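Local coordinates for protein iminosuccinate reductase (Paracoccus denitrificans, PDB 6RQA) that catalyses the NADH-dependent reduction of iminosuccinate to L-aspartate, regenerating the amino donor for the first step of the beta-hydroxyaspartate cycle of glyoxylate assimilation, at residues P94-Q97 with K98-L101; L126-A129 with L130-A133; Q159-F162 with Q163-A167; T242-K245 with G246-E249. One frame throughout, in Å; residues are numbered along the deposited sequence.

Contact 1: P94-Q97 with K98-L101; sequences PNNQ and KHNL
Lys-98 doubles back over the carbonyl oxygen of Asn-95, three residues earlier in the chain. With chi1 at 71° its CG sits between the backbone N and the carbonyl carbon, and this turns the chain back over the preceding turn. CG makes the closest approach, 3.1 Å from Asn-95 O, with CB before it and CD after it somewhat further from that oxygen. CE then lies 4.0 Å from Asn-95 CB. NZ at the tip runs past that CB to a salt bridge with Glu-68. The backbone beneath is a short 3-10 turn that ends in a Schellman motif. Leu-101 N reaches back to Asn-96 O at 3.1 Å, and Asn-100 N bonds to Gln-97 O at 3.0 Å. Asn-100, the residue just before Leu-101, takes the left-handed conformation that closes the motif. Asn-96 O is gripped twice, since His-99 N arrives from the other face of its carbonyl plane. On the side chain of Asn-96, OD1 stands 3.8 Å from His-99 CD2, with amide and imidazole planes 78° apart. Its ND2 bonds to Ile-102 O and to Thr-115 O of the second subunit, so this loop joining antiparallel strands 84-92 and 104-111 takes part in the dimer contact.

Contact 2: L126-A129 with L130-A133; sequences LLTA and LRTA. With NAD (nicotinamide-adenine-dinucleotide), chain C.
Thr-128 and Thr-132 lie side by side one turn apart on helix 125-143, and the carbonyl of the first accepts twice from the second. Thr-132 N bonds to Thr-128 O at 3.0 Å in the helical pattern, while Thr-132 OG1 donates to Thr-128 O at 2.6 Å from the opposite face of the carbonyl plane. OG1 is placed for this by lying beside its own backbone N (chi1 -53°). Regular bonds from Leu-130 N, Arg-131 N and Ala-133 N complete the turn. The apolar pair across the turn is Leu-126 CG on Leu-130 CD1, 4.0 Å apart, and the Leu-126 side chain also packs on Phe-162 and Ile-30. The charged element is Arg-131, whose chain bends at chi2 so that its guanidinium lies alongside Thr-128. Thr-128 CG2 lies over one guanidinium face, offset toward its rim, 4.1 Å from Arg-131 NH1. NE forms a salt bridge with Asp-319, and NH2 is 3.2 Å from the carboxamide oxygen O7N of NAD, which lies at the guanidinium edge near its plane. Thr-128 OG1 bonds to Gly-124 O and to NZ of Lys-88, probably the catalytic proton donor/acceptor, as in relatives. The bond to Thr-128 O fixes the rotation of Thr-132 and so sets OG1 beside the edge of the nicotinamide at C4N, while Arg-131 near O7N may help to hold the carboxamide and polarise it.

Contact 3: Q159-F162 with Q163-A167; sequences QSAF and QMRAA. With NAD (nicotinamide-adenine-dinucleotide), chain C.
Phe-162 and Arg-165 run out from helix 158-170 side by side and in the same direction. This helix is the crossover of the beta-alpha-beta unit formed with strands 150-154 and 175-179, in the Rossmann-type domain that holds NAD. The guanidinium stands almost upright on the phenyl ring, the two planes being 89° apart. NH2 is lowered to 3.8 Å above one ring face, displaced toward the rim at CD1 and CE1. A bend at chi3 (-77°) swings the arginine tip back to this position, where NH2 also touches Ala-161 CB at 3.8 Å. Since CZ remains 5.2 Å from the ring centroid, the cation-pi attraction is weak at most. NH1 makes a long, weak ion pair with Glu-195, while the phenyl ring also meets His-158 and packs on Leu-126 of helix 125-143. Gln-163, bent at chi2, lays CG over Gln-159 O at 3.1 Å, and its side chain turns toward Thr-132 and Ser-136. Gln-159, extended beyond CG, runs roughly parallel to Gln-163 and lays its amide over one face of the nicotinamide ring near the C5N-C6N side, CD 3.6 Å from C5N of NAD. Four i to i+4 bonds, with the N-H groups of residues 163 to 166 as donors, keep the first turns regular. Just ahead of them, Gln-159 N points at the nicotinamide-side phosphate and bonds to O1N of NAD at 3.2 Å, with an N-H...O angle of 172°.

Contact 4: T242-K245 with G246-E249; sequences TDTK and GKQE. With NAD (nicotinamide-adenine-dinucleotide), chain C.
Lys-247 leaves the backbone with CG anti to its carbonyl carbon (chi1 -72°) and is extended to NZ, while Asp-243 holds CG between N and C (chi1 58°); the two torsions bring ammonium and carboxylate together. NZ forms a salt bridge with Asp-243 OD1 at 3.0 Å, using the syn lone pair of that oxygen. On its way the lysine chain crosses Thr-244, with Lys-247 CD 3.9 Å from Thr-244 CB. Lys-247 CB rests 3.7 Å from Thr-242 CG2. The backbone makes the approach possible by a type II beta turn from Thr-244 to Lys-247, closed by Lys-247 N to Thr-244 O at 3.1 Å. Gly-246 takes the third position with phi 121°, where type II turns favour glycine. Behind the turn, a water accepts from Thr-242 N at 2.9 Å and lies close to Glu-249 OE1. Glu-249 OE2 bonds to Thr-219 N, and Thr-242 OG1 to Glu-273. Both charged groups carry on to the cofactor: NAD O2D donates to Asp-243 OD2 at 2.7 Å, and Lys-247 NZ donates to NAD O3D at 3.1 Å. This loop after strand 235-239 forms part of the nicotinamide-ribose site of the Rossmann-type domain.

Taken from the N terminus, the four contacts follow in series and none nests in or crosses another; contacts 2 and 3 are successive helical turns, and contacts 1 and 4 are tight turns within loops. Contact 1 shapes the connection between strands 84-92 and 104-111 of the mixed sheet and stands apart, its nearest atoms about 10 Å or more from the others. Contact 2 lies on helix 125-143, just before the parallel sheet begins, and contact 3 on the first helix of that sheet. These two touch, Ala-133 CB packing 3.2 Å from Phe-162 O. Contact 4 turns the chain after strand 235-239 and reaches contacts 2 and 3 through NAD, which all three touch.

Contact 1: P94-Q97 with K98-L101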
loop_
_atom_site.group_PDB
_atom_site.type_symbol
_atom_site.label_atom_id
_atom_site.label_comp_id
_atom_site.label_asym_id
_atom_site.label_seq_id
_atom_site.Cartn_x
_atom_site.Cartn_y
_atom_site.Cartn_z
ATOM N N PRO A 94 10.427 -13.219 9.930
ATOM C CA PRO A 94 11.499 -13.656 10.843
ATOM C C PRO A 94 11.889 -15.117 10.699
ATOM O O PRO A 94 12.997 -15.482 11.108
ATOM C CB PRO A 94 10.909 -13.382 12.235
ATOM C CG PRO A 94 9.792 -12.407 12.004
ATOM C CD PRO A 94 9.241 -12.741 10.655
ATOM N N ASN A 95 11.025 -15.965 10.144
ATOM C CA ASN A 95 11.284 -17.396 10.068
ATOM C C ASN A 95 11.571 -17.859 8.646
ATOM O O ASN A 95 11.448 -19.051 8.349
ATOM C CB ASN A 95 10.103 -18.172 10.653
ATOM C CG ASN A 95 9.590 -17.561 11.938
ATOM O OD1 ASN A 95 8.408 -17.235 12.056
ATOM N ND2 ASN A 95 10.482 -17.389 12.907
ATOM N N ASN A 96 11.958 -16.941 7.761
ATOM C CA ASN A 96 12.173 -17.284 6.362
ATOM C C ASN A 96 13.353 -18.224 6.148
ATOM O O ASN A 96 13.505 -18.748 5.039
ATOM C CB ASN A 96 12.368 -16.012 5.539
ATOM C CG ASN A 96 11.223 -15.760 4.582
ATOM O OD1 ASN A 96 10.168 -16.389 4.679
ATOM N ND2 ASN A 96 11.424 -14.839 3.649
ATOM N N GLN A 97 14.185 -18.453 7.168
ATOM C CA GLN A 97 15.304 -19.374 7.003
ATOM C C GLN A 97 14.826 -20.791 6.717
ATOM O O GLN A 97 15.511 -21.549 6.022
ATOM C CB GLN A 97 16.194 -19.353 8.247
ATOM C CG GLN A 97 17.486 -20.143 8.100
ATOM C CD GLN A 97 18.315 -20.145 9.368
ATOM O OE1 GLN A 97 17.860 -20.590 10.422
ATOM N NE2 GLN A 97 19.541 -19.643 9.274
ATOM N N LYS A 98 13.650 -21.165 7.231
ATOM C CA LYS A 98 13.114 -22.495 6.966
ATOM C C LYS A 98 12.669 -22.659 5.519
ATOM O O LYS A 98 12.546 -23.794 5.047
ATOM C CB LYS A 98 11.950 -22.794 7.913
ATOM C CG LYS A 98 10.690 -21.999 7.638
ATOM C CD LYS A 98 9.787 -21.996 8.857
ATOM C CE LYS A 98 8.497 -21.240 8.601
ATOM N NZ LYS A 98 7.655 -21.192 9.826
ATOM N N HIS A 99 12.424 -21.559 4.811
ATOM C CA HIS A 99 12.135 -21.592 3.385
ATOM C C HIS A 99 13.378 -21.355 2.540
ATOM O O HIS A 99 13.266 -21.226 1.316
ATOM C CB HIS A 99 11.063 -20.554 3.038
ATOM C CG HIS A 99 9.765 -20.761 3.757
ATOM N ND1 HIS A 99 8.874 -21.754 3.414
ATOM C CD2 HIS A 99 9.204 -20.096 4.795
ATOM C CE1 HIS A 99 7.822 -21.696 4.212
ATOM N NE2 HIS A 99 7.998 -20.698 5.059
ATOM N N ASN A 100 14.557 -21.298 3.167
ATOM C CA ASN A 100 15.818 -20.994 2.484
ATOM C C ASN A 100 15.748 -19.635 1.790
ATOM O O ASN A 100 16.150 -19.471 0.636
ATOM C CB ASN A 100 16.200 -22.103 1.497
ATOM C CG ASN A 100 17.630 -21.985 1.012
ATOM O OD1 ASN A 100 18.519 -21.572 1.757
ATOM N ND2 ASN A 100 17.859 -22.338 -0.247
ATOM N N LEU A 101 15.221 -18.649 2.510
ATOM C CA LEU A 101 15.070 -17.297 1.997
ATOM C C LEU A 101 15.549 -16.303 3.044
ATOM O O LEU A 101 15.515 -16.578 4.246
ATOM C CB LEU A 101 13.610 -16.994 1.623
ATOM C CG LEU A 101 13.025 -17.772 0.444
ATOM C CD1 LEU A 101 11.525 -17.574 0.369
ATOM C CD2 LEU A 101 13.680 -17.334 -0.853
#

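Contact 2: L126-A129 with L130-A133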
loop_
_atom_site.group_PDB
_atom_site.type_symbol
_atom_site.label_atom_id
_atom_site.label_comp_id
_atom_site.label_asym_id
_atom_site.label_seq_id
_atom_site.Cartn_x
_atom_site.Cartn_y
_atom_site.Cartn_z
ATOM N N LEU A 126 17.947 -6.409 -3.150
ATOM C CA LEU A 126 19.235 -5.750 -3.337
ATOM C C LEU A 126 19.083 -4.238 -3.441
ATOM O O LEU A 126 19.976 -3.496 -3.018
ATOM C CB LEU A 126 19.933 -6.304 -4.581
ATOM C CG LEU A 126 21.327 -5.747 -4.878
ATOM C CD1 LEU A 126 22.225 -5.890 -3.661
ATOM C CD2 LEU A 126 21.941 -6.438 -6.083
ATOM N N LEU A 127 17.961 -3.763 -3.990
ATOM C CA LEU A 127 17.753 -2.322 -4.109
ATOM C C LEU A 127 17.691 -1.657 -2.740
ATOM O O LEU A 127 18.232 -0.561 -2.551
ATOM C CB LEU A 127 16.477 -2.034 -4.902
ATOM C CG LEU A 127 16.524 -2.251 -6.415
ATOM C CD1 LEU A 127 15.233 -1.773 -7.063
ATOM C CD2 LEU A 127 17.723 -1.541 -7.023
ATOM N N THR A 128 17.040 -2.307 -1.771
ATOM C CA THR A 128 16.914 -1.722 -0.438
ATOM C C THR A 128 18.281 -1.498 0.197
ATOM O O THR A 128 18.563 -0.417 0.725
ATOM C CB THR A 128 16.051 -2.617 0.451
ATOM O OG1 THR A 128 14.762 -2.793 -0.150
ATOM C CG2 THR A 128 15.880 -1.989 1.826
ATOM N N ALA A 129 19.146 -2.514 0.153
ATOM C CA ALA A 129 20.478 -2.372 0.734
ATOM C C ALA A 129 21.285 -1.302 0.012
ATOM O O ALA A 129 22.054 -0.564 0.639
ATOM C CB ALA A 129 21.212 -3.713 0.703
ATOM N N LEU A 130 21.117 -1.195 -1.308
ATOM C CA LEU A 130 21.879 -0.215 -2.076
ATOM C C LEU A 130 21.455 1.211 -1.739
ATOM O O LEU A 130 22.304 2.069 -1.474
ATOM C CB LEU A 130 21.725 -0.486 -3.571
ATOM C CG LEU A 130 22.484 -1.704 -4.098
ATOM C CD1 LEU A 130 22.219 -1.891 -5.579
ATOM C CD2 LEU A 130 23.976 -1.566 -3.826
ATOM N N ARG A 131 20.146 1.488 -1.747
ATOM C CA ARG A 131 19.705 2.851 -1.459
ATOM C C ARG A 131 19.935 3.216 0.003
ATOM O O ARG A 131 20.144 4.393 0.318
ATOM C CB ARG A 131 18.233 3.043 -1.848
ATOM C CG ARG A 131 17.222 2.102 -1.192
ATOM C CD ARG A 131 16.741 2.606 0.161
ATOM N NE ARG A 131 15.450 2.038 0.531
ATOM C CZ ARG A 131 14.933 2.090 1.754
ATOM N NH1 ARG A 131 13.745 1.552 1.997
ATOM N NH2 ARG A 131 15.607 2.671 2.736
ATOM N N THR A 132 19.901 2.229 0.903
ATOM C CA THR A 132 20.233 2.495 2.300
ATOM C C THR A 132 21.697 2.884 2.444
ATOM O O THR A 132 22.028 3.828 3.171
ATOM C CB THR A 132 19.918 1.272 3.161
ATOM O OG1 THR A 132 18.563 0.862 2.939
ATOM C CG2 THR A 132 20.106 1.593 4.635
ATOM N N ALA A 133 22.586 2.171 1.752
ATOM C CA ALA A 133 23.995 2.544 1.755
ATOM C C ALA A 133 24.210 3.876 1.048
ATOM O O ALA A 133 25.075 4.664 1.446
ATOM C CB ALA A 133 24.827 1.443 1.100
HETATM P PA NAD C . 21.271 -8.354 10.162
HETATM O O1A NAD C . 20.417 -9.057 11.181
HETATM O O2A NAD C . 22.025 -8.877 8.982
HETATM O O5B NAD C . 22.575 -7.909 11.216
HETATM C C5B NAD C . 22.013 -7.485 12.396
HETATM C C4B NAD C . 23.112 -7.010 13.310
HETATM O O4B NAD C . 22.514 -6.419 14.448
HETATM C C3B NAD C . 23.829 -8.275 13.772
HETATM O O3B NAD C . 24.856 -8.458 12.853
HETATM C C2B NAD C . 24.338 -7.858 15.157
HETATM O O2B NAD C . 25.562 -7.207 15.090
HETATM C C1B NAD C . 23.260 -6.791 15.604
HETATM N N9A NAD C . 22.293 -7.370 16.543
HETATM C C8A NAD C . 21.406 -8.451 16.383
HETATM N N7A NAD C . 20.672 -8.683 17.470
HETATM C C5A NAD C . 21.091 -7.707 18.392
HETATM C C6A NAD C . 20.703 -7.414 19.726
HETATM N N6A NAD C . 19.739 -8.168 20.327
HETATM N N1A NAD C . 21.291 -6.379 20.410
HETATM C C2A NAD C . 22.252 -5.671 19.737
HETATM N N3A NAD C . 22.720 -5.827 18.479
HETATM C C4A NAD C . 22.106 -6.875 17.829
HETATM O O3 NAD C . 20.329 -7.066 9.942
HETATM P PN NAD C . 20.612 -6.242 8.616
HETATM O O1N NAD C . 22.024 -5.888 8.221
HETATM O O2N NAD C . 19.467 -6.695 7.783
HETATM O O5D NAD C . 19.999 -4.599 8.929
HETATM C C5D NAD C . 20.236 -4.342 10.246
HETATM C C4D NAD C . 19.396 -3.158 10.654
HETATM O O4D NAD C . 19.307 -2.255 9.530
HETATM C C3D NAD C . 17.958 -3.690 10.925
HETATM O O3D NAD C . 17.590 -3.173 12.153
HETATM C C2D NAD C . 17.137 -3.073 9.777
HETATM O O2D NAD C . 15.886 -2.611 10.158
HETATM C C1D NAD C . 17.989 -1.807 9.516
HETATM N N1N NAD C . 17.704 -1.289 8.119
HETATM C C2N NAD C . 17.601 0.066 7.994
HETATM C C3N NAD C . 17.340 0.620 6.743
HETATM C C7N NAD C . 17.245 2.109 6.697
HETATM O O7N NAD C . 17.011 2.712 5.656
HETATM N N7N NAD C . 17.436 2.772 7.884
HETATM C C4N NAD C . 17.186 -0.216 5.636
HETATM C C5N NAD C . 17.294 -1.593 5.792
HETATM C C6N NAD C . 17.558 -2.137 7.055
#

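Contact 3: Q159-F162 with Q163-A167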
loop_
_atom_site.group_PDB
_atom_site.type_symbol
_atom_site.label_atom_id
_atom_site.label_comp_id
_atom_site.label_asym_id
_atom_site.label_seq_id
_atom_site.Cartn_x
_atom_site.Cartn_y
_atom_site.Cartn_z
ATOM N N GLN A 159 23.863 -5.894 5.607
ATOM C CA GLN A 159 23.955 -4.602 4.940
ATOM C C GLN A 159 25.221 -3.831 5.289
ATOM O O GLN A 159 25.514 -2.831 4.624
ATOM C CB GLN A 159 22.727 -3.752 5.274
ATOM C CG GLN A 159 21.428 -4.335 4.754
ATOM C CD GLN A 159 20.268 -3.378 4.896
ATOM O OE1 GLN A 159 20.363 -2.372 5.597
ATOM N NE2 GLN A 159 19.165 -3.683 4.225
ATOM N N SER A 160 25.979 -4.270 6.298
ATOM C CA SER A 160 27.192 -3.552 6.679
ATOM C C SER A 160 28.210 -3.526 5.547
ATOM O O SER A 160 28.970 -2.558 5.416
ATOM C CB SER A 160 27.807 -4.180 7.930
ATOM O OG SER A 160 28.212 -5.515 7.682
ATOM N N ALA A 161 28.243 -4.575 4.720
ATOM C CA ALA A 161 29.149 -4.581 3.577
ATOM C C ALA A 161 28.776 -3.495 2.576
ATOM O O ALA A 161 29.649 -2.779 2.070
ATOM C CB ALA A 161 29.140 -5.955 2.908
ATOM N N PHE A 162 27.481 -3.353 2.284
ATOM C CA PHE A 162 27.040 -2.313 1.360
ATOM C C PHE A 162 27.331 -0.925 1.916
ATOM O O PHE A 162 27.690 -0.010 1.165
ATOM C CB PHE A 162 25.549 -2.473 1.064
ATOM C CG PHE A 162 25.192 -3.808 0.476
ATOM C CD1 PHE A 162 25.242 -4.011 -0.892
ATOM C CD2 PHE A 162 24.813 -4.861 1.292
ATOM C CE1 PHE A 162 24.918 -5.238 -1.436
ATOM C CE2 PHE A 162 24.487 -6.090 0.753
ATOM C CZ PHE A 162 24.541 -6.278 -0.613
ATOM N N GLN A 163 27.189 -0.750 3.232
ATOM C CA GLN A 163 27.478 0.546 3.838
ATOM C C GLN A 163 28.950 0.908 3.685
ATOM O O GLN A 163 29.286 2.064 3.405
ATOM C CB GLN A 163 27.078 0.537 5.314
ATOM C CG GLN A 163 25.622 0.166 5.572
ATOM C CD GLN A 163 24.643 1.213 5.073
ATOM O OE1 GLN A 163 24.936 2.409 5.073
ATOM N NE2 GLN A 163 23.468 0.764 4.644
ATOM N N MET A 164 29.842 -0.070 3.854
ATOM C CA MET A 164 31.271 0.214 3.761
ATOM C C MET A 164 31.680 0.531 2.327
ATOM O O MET A 164 32.491 1.437 2.094
ATOM C CB MET A 164 32.080 -0.965 4.306
ATOM C CG MET A 164 33.569 -0.679 4.443
ATOM S SD MET A 164 34.519 -2.081 5.066
ATOM C CE MET A 164 33.712 -2.368 6.636
ATOM N N ARG A 165 31.132 -0.199 1.354
ATOM C CA ARG A 165 31.475 0.061 -0.040
ATOM C C ARG A 165 30.987 1.434 -0.485
ATOM O O ARG A 165 31.709 2.158 -1.183
ATOM C CB ARG A 165 30.897 -1.032 -0.941
ATOM C CG ARG A 165 31.693 -2.328 -0.930
ATOM C CD ARG A 165 31.231 -3.273 -2.029
ATOM N NE ARG A 165 29.981 -3.949 -1.694
ATOM C CZ ARG A 165 29.913 -5.164 -1.158
ATOM N NH1 ARG A 165 31.024 -5.840 -0.898
ATOM N NH2 ARG A 165 28.733 -5.704 -0.884
ATOM N N ALA A 166 29.771 1.815 -0.090
ATOM C CA ALA A 166 29.247 3.118 -0.486
ATOM C C ALA A 166 29.995 4.255 0.199
ATOM O O ALA A 166 30.168 5.327 -0.393
ATOM C CB ALA A 166 27.752 3.200 -0.180
ATOM N N ALA A 167 30.449 4.040 1.435
ATOM C CA ALA A 167 31.184 5.083 2.141
ATOM C C ALA A 167 32.574 5.275 1.548
ATOM O O ALA A 167 33.039 6.411 1.399
ATOM C CB ALA A 167 31.275 4.746 3.629
HETATM P PA NAD C . 21.271 -8.354 10.162
HETATM O O1A NAD C . 20.417 -9.057 11.181
HETATM O O2A NAD C . 22.025 -8.877 8.982
HETATM O O5B NAD C . 22.575 -7.909 11.216
HETATM C C5B NAD C . 22.013 -7.485 12.396
HETATM C C4B NAD C . 23.112 -7.010 13.310
HETATM O O4B NAD C . 22.514 -6.419 14.448
HETATM C C3B NAD C . 23.829 -8.275 13.772
HETATM O O3B NAD C . 24.856 -8.458 12.853
HETATM C C2B NAD C . 24.338 -7.858 15.157
HETATM O O2B NAD C . 25.562 -7.207 15.090
HETATM C C1B NAD C . 23.260 -6.791 15.604
HETATM N N9A NAD C . 22.293 -7.370 16.543
HETATM C C8A NAD C . 21.406 -8.451 16.383
HETATM N N7A NAD C . 20.672 -8.683 17.470
HETATM C C5A NAD C . 21.091 -7.707 18.392
HETATM C C6A NAD C . 20.703 -7.414 19.726
HETATM N N6A NAD C . 19.739 -8.168 20.327
HETATM N N1A NAD C . 21.291 -6.379 20.410
HETATM C C2A NAD C . 22.252 -5.671 19.737
HETATM N N3A NAD C . 22.720 -5.827 18.479
HETATM C C4A NAD C . 22.106 -6.875 17.829
HETATM O O3 NAD C . 20.329 -7.066 9.942
HETATM P PN NAD C . 20.612 -6.242 8.616
HETATM O O1N NAD C . 22.024 -5.888 8.221
HETATM O O2N NAD C . 19.467 -6.695 7.783
HETATM O O5D NAD C . 19.999 -4.599 8.929
HETATM C C5D NAD C . 20.236 -4.342 10.246
HETATM C C4D NAD C . 19.396 -3.158 10.654
HETATM O O4D NAD C . 19.307 -2.255 9.530
HETATM C C3D NAD C . 17.958 -3.690 10.925
HETATM O O3D NAD C . 17.590 -3.173 12.153
HETATM C C2D NAD C . 17.137 -3.073 9.777
HETATM O O2D NAD C . 15.886 -2.611 10.158
HETATM C C1D NAD C . 17.989 -1.807 9.516
HETATM N N1N NAD C . 17.704 -1.289 8.119
HETATM C C2N NAD C . 17.601 0.066 7.994
HETATM C C3N NAD C . 17.340 0.620 6.743
HETATM C C7N NAD C . 17.245 2.109 6.697
HETATM O O7N NAD C . 17.011 2.712 5.656
HETATM N N7N NAD C . 17.436 2.772 7.884
HETATM C C4N NAD C . 17.186 -0.216 5.636
HETATM C C5N NAD C . 17.294 -1.593 5.792
HETATM C C6N NAD C . 17.558 -2.137 7.055
#

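Contact 4: T242-K245 with G246-E249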
loop_
_atom_site.group_PDB
_atom_site.type_symbol
_atom_site.label_atom_id
_atom_site.label_comp_id
_atom_site.label_asym_id
_atom_site.label_seq_id
_atom_site.Cartn_x
_atom_site.Cartn_y
_atom_site.Cartn_z
ATOM N N THR A 242 18.097 1.921 13.422
ATOM C CA THR A 242 16.813 2.101 14.096
ATOM C C THR A 242 15.772 2.581 13.093
ATOM O O THR A 242 15.801 3.738 12.659
ATOM C CB THR A 242 16.948 3.085 15.255
ATOM O OG1 THR A 242 17.916 2.594 16.190
ATOM C CG2 THR A 242 15.610 3.256 15.959
ATOM N N ASP A 243 14.844 1.692 12.727
ATOM C CA ASP A 243 13.745 2.027 11.829
ATOM C C ASP A 243 12.407 1.532 12.368
ATOM O O ASP A 243 11.450 1.387 11.602
ATOM C CB ASP A 243 13.993 1.456 10.430
ATOM C CG ASP A 243 14.167 -0.052 10.435
ATOM O OD1 ASP A 243 14.226 -0.649 11.532
ATOM O OD2 ASP A 243 14.246 -0.642 9.338
ATOM N N THR A 244 12.327 1.268 13.670
ATOM C CA THR A 244 11.137 0.696 14.279
ATOM C C THR A 244 11.008 1.237 15.693
ATOM O O THR A 244 12.010 1.382 16.399
ATOM C CB THR A 244 11.205 -0.838 14.295
ATOM O OG1 THR A 244 11.224 -1.331 12.949
ATOM C CG2 THR A 244 10.012 -1.434 15.030
ATOM N N LYS A 245 9.776 1.554 16.092
ATOM C CA LYS A 245 9.507 1.988 17.456
ATOM C C LYS A 245 9.939 0.905 18.437
ATOM O O LYS A 245 9.381 -0.196 18.442
ATOM C CB LYS A 245 8.022 2.316 17.632
ATOM C CG LYS A 245 7.679 2.972 18.961
ATOM C CD LYS A 245 6.175 3.182 19.106
ATOM C CE LYS A 245 5.615 4.045 17.984
ATOM N NZ LYS A 245 6.206 5.413 17.975
ATOM N N GLY A 246 10.945 1.205 19.261
ATOM C CA GLY A 246 11.498 0.264 20.221
ATOM C C GLY A 246 12.974 -0.017 20.015
ATOM O O GLY A 246 13.672 -0.370 20.971
ATOM N N LYS A 247 13.460 0.128 18.784
ATOM C CA LYS A 247 14.873 -0.072 18.502
ATOM C C LYS A 247 15.688 1.120 18.990
ATOM O O LYS A 247 15.190 2.244 19.091
ATOM C CB LYS A 247 15.103 -0.285 17.006
ATOM C CG LYS A 247 14.632 -1.635 16.486
ATOM C CD LYS A 247 14.881 -1.767 14.993
ATOM C CE LYS A 247 14.426 -3.120 14.471
ATOM N NZ LYS A 247 14.623 -3.242 13.000
ATOM N N GLN A 248 16.959 0.861 19.292
ATOM C CA GLN A 248 17.840 1.897 19.808
ATOM C C GLN A 248 19.285 1.497 19.556
ATOM O O GLN A 248 19.661 0.340 19.767
ATOM C CB GLN A 248 17.610 2.128 21.307
ATOM C CG GLN A 248 18.454 3.245 21.898
ATOM C CD GLN A 248 18.228 3.418 23.383
ATOM O OE1 GLN A 248 17.582 2.591 24.025
ATOM N NE2 GLN A 248 18.761 4.499 23.942
ATOM N N GLU A 249 20.083 2.458 19.108
ATOM C CA GLU A 249 21.509 2.262 18.882
ATOM C C GLU A 249 22.378 3.209 19.688
ATOM O O GLU A 249 23.446 2.809 20.159
ATOM C CB GLU A 249 21.840 2.429 17.391
ATOM C CG GLU A 249 21.446 1.252 16.517
ATOM C CD GLU A 249 21.918 1.413 15.084
ATOM O OE1 GLU A 249 21.793 2.528 14.539
ATOM O OE2 GLU A 249 22.424 0.426 14.507
HETATM P PA NAD C . 21.271 -8.354 10.162
HETATM O O1A NAD C . 20.417 -9.057 11.181
HETATM O O2A NAD C . 22.025 -8.877 8.982
HETATM O O5B NAD C . 22.575 -7.909 11.216
HETATM C C5B NAD C . 22.013 -7.485 12.396
HETATM C C4B NAD C . 23.112 -7.010 13.310
HETATM O O4B NAD C . 22.514 -6.419 14.448
HETATM C C3B NAD C . 23.829 -8.275 13.772
HETATM O O3B NAD C . 24.856 -8.458 12.853
HETATM C C2B NAD C . 24.338 -7.858 15.157
HETATM O O2B NAD C . 25.562 -7.207 15.090
HETATM C C1B NAD C . 23.260 -6.791 15.604
HETATM N N9A NAD C . 22.293 -7.370 16.543
HETATM C C8A NAD C . 21.406 -8.451 16.383
HETATM N N7A NAD C . 20.672 -8.683 17.470
HETATM C C5A NAD C . 21.091 -7.707 18.392
HETATM C C6A NAD C . 20.703 -7.414 19.726
HETATM N N6A NAD C . 19.739 -8.168 20.327
HETATM N N1A NAD C . 21.291 -6.379 20.410
HETATM C C2A NAD C . 22.252 -5.671 19.737
HETATM N N3A NAD C . 22.720 -5.827 18.479
HETATM C C4A NAD C . 22.106 -6.875 17.829
HETATM O O3 NAD C . 20.329 -7.066 9.942
HETATM P PN NAD C . 20.612 -6.242 8.616
HETATM O O1N NAD C . 22.024 -5.888 8.221
HETATM O O2N NAD C . 19.467 -6.695 7.783
HETATM O O5D NAD C . 19.999 -4.599 8.929
HETATM C C5D NAD C . 20.236 -4.342 10.246
HETATM C C4D NAD C . 19.396 -3.158 10.654
HETATM O O4D NAD C . 19.307 -2.255 9.530
HETATM C C3D NAD C . 17.958 -3.690 10.925
HETATM O O3D NAD C . 17.590 -3.173 12.153
HETATM C C2D NAD C . 17.137 -3.073 9.777
HETATM O O2D NAD C . 15.886 -2.611 10.158
HETATM C C1D NAD C . 17.989 -1.807 9.516
HETATM N N1N NAD C . 17.704 -1.289 8.119
HETATM C C2N NAD C . 17.601 0.066 7.994
HETATM C C3N NAD C . 17.340 0.620 6.743
HETATM C C7N NAD C . 17.245 2.109 6.697
HETATM O O7N NAD C . 17.011 2.712 5.656
HETATM N N7N NAD C . 17.436 2.772 7.884
HETATM C C4N NAD C . 17.186 -0.216 5.636
HETATM C C5N NAD C . 17.294 -1.593 5.792
HETATM C C6N NAD C . 17.558 -2.137 7.055
HETATM O O HOH W 1 19.844 4.111 14.129
#